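Local structure of protein BA_2500 (Bacillus anthracis, 4GUC) at residues A[8-19]-A[64-72]. The protein is of unknown function, a small, mostly beta-stranded member of the DUF5065 family, which is grouped with the E-set (immunoglobulin-like) folds. Residues are numbered along the deposited sequence; the frame is centred on the assembly and turned at random. Where two conformers were deposited one is given.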
loop_
_atom_site.group_PDB
_atom_site.type_symbol
_atom_site.label_atom_id
_atom_site.label_comp_id
_atom_site.label_asym_id
_atom_site.label_seq_id
_atom_site.Cartn_x
_atom_site.Cartn_y
_atom_site.Cartn_z
ATOM N N LEU A 8 -3.832 -13.921 6.352
ATOM C CA LEU A 8 -2.451 -14.148 5.981
ATOM C C LEU A 8 -2.054 -13.368 4.741
ATOM O O LEU A 8 -2.921 -12.988 3.971
ATOM C CB LEU A 8 -2.236 -15.624 5.773
ATOM C CG LEU A 8 -2.631 -16.536 6.948
ATOM C CD1 LEU A 8 -2.336 -18.003 6.588
ATOM C CD2 LEU A 8 -1.892 -16.115 8.199
ATOM N N ASP A 9 -0.742 -13.127 4.561
ATOM C CA ASP A 9 -0.263 -12.381 3.408
ATOM C C ASP A 9 1.092 -12.977 2.983
ATOM O O ASP A 9 1.830 -13.472 3.835
ATOM C CB ASP A 9 -0.080 -10.910 3.772
ATOM C CG ASP A 9 0.167 -10.037 2.538
ATOM O OD1 ASP A 9 -0.837 -9.746 1.821
ATOM O OD2 ASP A 9 1.328 -9.608 2.314
ATOM N N THR A 10 1.423 -12.903 1.693
ATOM C CA THR A 10 2.656 -13.485 1.160
ATOM C C THR A 10 3.856 -12.569 0.917
ATOM O O THR A 10 4.976 -13.036 0.639
ATOM C CB THR A 10 2.380 -14.109 -0.256
ATOM O OG1 THR A 10 1.946 -13.093 -1.170
ATOM C CG2 THR A 10 1.345 -15.200 -0.206
ATOM N N TRP A 11 3.648 -11.268 1.035
ATOM C CA TRP A 11 4.721 -10.307 0.758
ATOM C C TRP A 11 5.836 -10.384 1.797
ATOM O O TRP A 11 5.633 -10.786 2.936
ATOM C CB TRP A 11 4.129 -8.943 0.464
ATOM C CG TRP A 11 3.481 -8.893 -0.899
ATOM C CD1 TRP A 11 3.093 -9.939 -1.702
ATOM C CD2 TRP A 11 2.960 -7.712 -1.510
ATOM N NE1 TRP A 11 2.451 -9.462 -2.827
ATOM C CE2 TRP A 11 2.356 -8.095 -2.734
ATOM C CE3 TRP A 11 3.017 -6.357 -1.188
ATOM C CZ2 TRP A 11 1.782 -7.156 -3.606
ATOM C CZ3 TRP A 11 2.423 -5.451 -2.039
ATOM C CH2 TRP A 11 1.829 -5.853 -3.223
ATOM N N ARG A 12 7.020 -9.955 1.402
ATOM C CA ARG A 12 8.175 -10.080 2.273
ATOM C C ARG A 12 8.142 -9.339 3.616
ATOM O O ARG A 12 8.485 -9.930 4.640
ATOM C CB ARG A 12 9.438 -9.716 1.492
ATOM C CG ARG A 12 10.717 -10.132 2.224
ATOM C CD ARG A 12 11.967 -9.881 1.393
ATOM N NE ARG A 12 11.910 -10.568 0.107
ATOM C CZ ARG A 12 12.317 -11.818 -0.112
ATOM N NH1 ARG A 12 12.827 -12.547 0.865
ATOM N NH2 ARG A 12 12.223 -12.334 -1.325
ATOM N N TRP A 13 7.725 -8.079 3.620
ATOM C CA TRP A 13 7.703 -7.274 4.845
ATOM C C TRP A 13 6.300 -7.136 5.417
ATOM O O TRP A 13 5.440 -6.470 4.831
ATOM C CB TRP A 13 8.291 -5.901 4.533
ATOM C CG TRP A 13 9.594 -5.975 3.814
ATOM C CD1 TRP A 13 9.855 -5.538 2.544
ATOM C CD2 TRP A 13 10.791 -6.610 4.275
ATOM N NE1 TRP A 13 11.161 -5.805 2.217
ATOM C CE2 TRP A 13 11.753 -6.468 3.261
ATOM C CE3 TRP A 13 11.153 -7.255 5.466
ATOM C CZ2 TRP A 13 13.056 -6.965 3.396
ATOM C CZ3 TRP A 13 12.452 -7.744 5.607
ATOM C CH2 TRP A 13 13.386 -7.601 4.572
ATOM N N GLN A 14 6.080 -7.697 6.601
ATOM C CA GLN A 14 4.759 -7.637 7.233
ATOM C C GLN A 14 4.813 -6.895 8.555
ATOM O O GLN A 14 3.924 -7.020 9.385
ATOM C CB GLN A 14 4.235 -9.045 7.488
ATOM C CG GLN A 14 4.207 -9.959 6.273
ATOM C CD GLN A 14 3.180 -9.592 5.281
ATOM O OE1 GLN A 14 2.138 -9.034 5.615
ATOM N NE2 GLN A 14 3.435 -9.946 4.037
ATOM N N ASN A 15 5.906 -6.179 8.764
ATOM C CA ASN A 15 6.104 -5.367 9.939
ATOM C C ASN A 15 6.529 -3.983 9.437
ATOM O O ASN A 15 7.413 -3.902 8.582
ATOM C CB ASN A 15 7.181 -6.064 10.785
ATOM C CG ASN A 15 7.589 -5.285 11.933
ATOM O OD1 ASN A 15 8.421 -4.376 11.779
ATOM N ND2 ASN A 15 7.154 -5.688 13.118
ATOM N N TYR A 16 5.934 -2.918 9.994
ATOM C CA TYR A 16 6.227 -1.560 9.527
ATOM C C TYR A 16 7.703 -1.199 9.701
ATOM O O TYR A 16 8.296 -0.599 8.812
ATOM C CB TYR A 16 5.291 -0.495 10.090
ATOM C CG TYR A 16 5.450 0.820 9.376
ATOM C CD1 TYR A 16 4.727 1.086 8.209
ATOM C CD2 TYR A 16 6.334 1.783 9.821
ATOM C CE1 TYR A 16 4.878 2.269 7.523
ATOM C CE2 TYR A 16 6.483 2.956 9.148
ATOM C CZ TYR A 16 5.765 3.218 7.998
ATOM O OH TYR A 16 5.933 4.421 7.309
ATOM N N PHE A 17 8.312 -1.525 10.839
ATOM C CA PHE A 17 9.721 -1.220 11.031
ATOM C C PHE A 17 10.554 -1.835 9.888
ATOM O O PHE A 17 11.406 -1.172 9.288
ATOM C CB PHE A 17 10.242 -1.733 12.376
ATOM C CG PHE A 17 11.691 -1.420 12.616
ATOM C CD1 PHE A 17 12.079 -0.296 13.313
ATOM C CD2 PHE A 17 12.693 -2.250 12.116
ATOM C CE1 PHE A 17 13.431 -0.016 13.523
ATOM C CE2 PHE A 17 14.028 -1.967 12.316
ATOM C CZ PHE A 17 14.384 -0.835 13.007
ATOM N N LEU A 18 10.303 -3.109 9.565
ATOM C CA LEU A 18 11.076 -3.765 8.517
ATOM C C LEU A 18 10.799 -3.175 7.154
ATOM O O LEU A 18 11.737 -2.976 6.358
ATOM C CB LEU A 18 10.890 -5.276 8.573
ATOM C CG LEU A 18 11.547 -5.994 9.781
ATOM C CD1 LEU A 18 11.182 -7.490 9.746
ATOM C CD2 LEU A 18 13.046 -5.811 9.790
ATOM N N LEU A 19 9.553 -2.850 6.895
ATOM C CA LEU A 19 9.173 -2.223 5.610
ATOM C C LEU A 19 9.917 -0.898 5.457
ATOM O O LEU A 19 10.577 -0.633 4.442
ATOM C CB LEU A 19 7.652 -1.982 5.579
ATOM C CG LEU A 19 7.121 -1.320 4.302
ATOM C CD1 LEU A 19 7.217 -2.321 3.121
ATOM C CD2 LEU A 19 5.725 -0.762 4.492
ATOM N N ASN A 64 5.138 -6.031 20.400
ATOM C CA ASN A 64 5.885 -7.285 20.431
ATOM C C ASN A 64 5.571 -8.230 19.267
ATOM O O ASN A 64 6.326 -9.204 19.041
ATOM C CB ASN A 64 5.600 -7.988 21.737
ATOM C CG ASN A 64 6.224 -7.280 22.872
ATOM O OD1 ASN A 64 7.450 -7.317 23.032
ATOM N ND2 ASN A 64 5.408 -6.668 23.706
ATOM N N ASP A 65 4.509 -7.917 18.535
ATOM C CA ASP A 65 4.086 -8.770 17.422
ATOM C C ASP A 65 5.033 -8.702 16.227
ATOM O O ASP A 65 5.416 -7.616 15.799
ATOM C CB ASP A 65 2.681 -8.377 16.931
ATOM C CG ASP A 65 1.583 -8.593 17.966
ATOM O OD1 ASP A 65 1.844 -9.256 19.001
ATOM O OD2 ASP A 65 0.455 -8.083 17.702
ATOM N N GLU A 66 5.426 -9.849 15.681
ATOM C CA GLU A 66 6.290 -9.891 14.484
ATOM C C GLU A 66 5.530 -9.313 13.280
ATOM O O GLU A 66 6.117 -8.627 12.449
ATOM C CB GLU A 66 6.798 -11.307 14.170
ATOM C CG GLU A 66 7.715 -11.886 15.254
ATOM C CD GLU A 66 8.984 -11.049 15.575
ATOM O OE1 GLU A 66 9.626 -10.459 14.667
ATOM O OE2 GLU A 66 9.366 -11.021 16.770
ATOM N N ILE A 67 4.232 -9.538 13.228
ATOM C CA ILE A 67 3.357 -9.059 12.144
ATOM C C ILE A 67 2.431 -7.977 12.624
ATOM O O ILE A 67 1.637 -8.188 13.539
ATOM C CB ILE A 67 2.524 -10.216 11.525
ATOM C CG1 ILE A 67 3.463 -11.243 10.877
ATOM C CG2 ILE A 67 1.551 -9.673 10.458
ATOM C CD1 ILE A 67 2.767 -12.491 10.334
ATOM N N ASN A 68 2.613 -6.765 12.086
ATOM C CA ASN A 68 1.748 -5.634 12.445
ATOM C C ASN A 68 1.113 -4.917 11.241
ATOM O O ASN A 68 0.533 -3.850 11.396
ATOM C CB ASN A 68 2.406 -4.647 13.421
ATOM C CG ASN A 68 3.569 -3.876 12.814
ATOM O OD1 ASN A 68 3.786 -3.885 11.612
ATOM N ND2 ASN A 68 4.291 -3.142 13.661
ATOM N N LEU A 69 1.256 -5.518 10.057
ATOM C CA LEU A 69 0.647 -5.017 8.798
ATOM C C LEU A 69 -0.468 -6.013 8.419
ATOM O O LEU A 69 -0.212 -7.218 8.385
ATOM C CB LEU A 69 1.675 -4.879 7.690
ATOM C CG LEU A 69 2.743 -3.815 7.941
ATOM C CD1 LEU A 69 3.704 -3.715 6.729
ATOM C CD2 LEU A 69 2.108 -2.451 8.255
ATOM N N HIS A 70 -1.695 -5.548 8.194
ATOM C CA HIS A 70 -2.837 -6.407 7.891
ATOM C C HIS A 70 -3.436 -5.944 6.590
ATOM O O HIS A 70 -3.866 -4.793 6.471
ATOM C CB HIS A 70 -3.802 -6.276 9.068
ATOM C CG HIS A 70 -3.114 -6.479 10.386
ATOM N ND1 HIS A 70 -2.738 -7.726 10.842
ATOM C CD2 HIS A 70 -2.688 -5.594 11.320
ATOM C CE1 HIS A 70 -2.131 -7.598 12.011
ATOM N NE2 HIS A 70 -2.091 -6.315 12.324
ATOM N N ARG A 71 -3.486 -6.817 5.597
ATOM C CA ARG A 71 -3.988 -6.449 4.280
ATOM C C ARG A 71 -5.464 -6.102 4.247
ATOM O O ARG A 71 -6.296 -6.873 4.709
ATOM C CB ARG A 71 -3.727 -7.591 3.284
ATOM C CG ARG A 71 -4.028 -7.174 1.814
ATOM C CD ARG A 71 -3.897 -8.297 0.820
ATOM N NE ARG A 71 -4.863 -9.369 1.059
ATOM C CZ ARG A 71 -4.617 -10.526 1.692
ATOM N NH1 ARG A 71 -3.404 -10.839 2.138
ATOM N NH2 ARG A 71 -5.597 -11.407 1.860
ATOM N N TYR A 72 -5.789 -4.915 3.747
ATOM C CA TYR A 72 -7.173 -4.462 3.572
ATOM C C TYR A 72 -7.601 -4.483 2.115
ATOM O O TYR A 72 -8.798 -4.629 1.826
ATOM C CB TYR A 72 -7.423 -3.062 4.195
ATOM C CG TYR A 72 -7.919 -3.155 5.621
ATOM C CD1 TYR A 72 -7.137 -3.721 6.623
ATOM C CD2 TYR A 72 -9.171 -2.665 5.967
ATOM C CE1 TYR A 72 -7.609 -3.844 7.921
ATOM C CE2 TYR A 72 -9.638 -2.746 7.282
ATOM C CZ TYR A 72 -8.854 -3.331 8.244
ATOM O OH TYR A 72 -9.308 -3.433 9.557
HETATM O O HOH W 1 -5.552 -13.502 3.429
HETATM O O HOH W 2 -0.070 -9.573 7.359
HETATM O O HOH W 3 6.819 -1.822 13.420
#
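Q14 and N15 come closest to L69 and N68, where the carbonyl oxygen of Q14 takes two backbone bonds: N68 N at 3.0 Å lies in the carbonyl plane, whereas L69 N stands above it, and CA of I67 adds a C-H...O contact. N68 also reaches across with its side-chain amide. Its chi1 of 68° holds CG between its own backbone N and carbonyl carbon and brings OD1, through a lone pair, to Y16 N at 2.9 Å. The N15 amide, only 13° from parallel with that of N68, sends ND2 back to the carbonyl oxygen of E66 at 3.2 Å, well above the carbonyl plane; its OD1 caps the helix by accepting from L18 N. A water joins F17 N to N68 ND2. L69 points toward segment 8-19 and is buried there, CD1 on CD2 of L19 and CD2 at the edge of the Y16 ring, whose hydroxyl accepts from S115 N. At the other end R71, bent at chi3, uses NH1 twice within the guanidinium plane: to the anti lone pair of D9 OD1 in a 2.8 Å salt bridge and to L8 O at 2.9 Å. D9 OD1 is also salt-bridged to K55. D9 OD2 closes an Asx turn onto W11 N and is hydrogen-bonded to the hydroxyl of Y57, surroundings consistent with a charged carboxylate. The Asx turn and the N-cap shape the loop leading into helix 16-22, while the backbone and side-chain bonds join it to strand 69-76 and the turn before it, at the surface of this beta-rich domain.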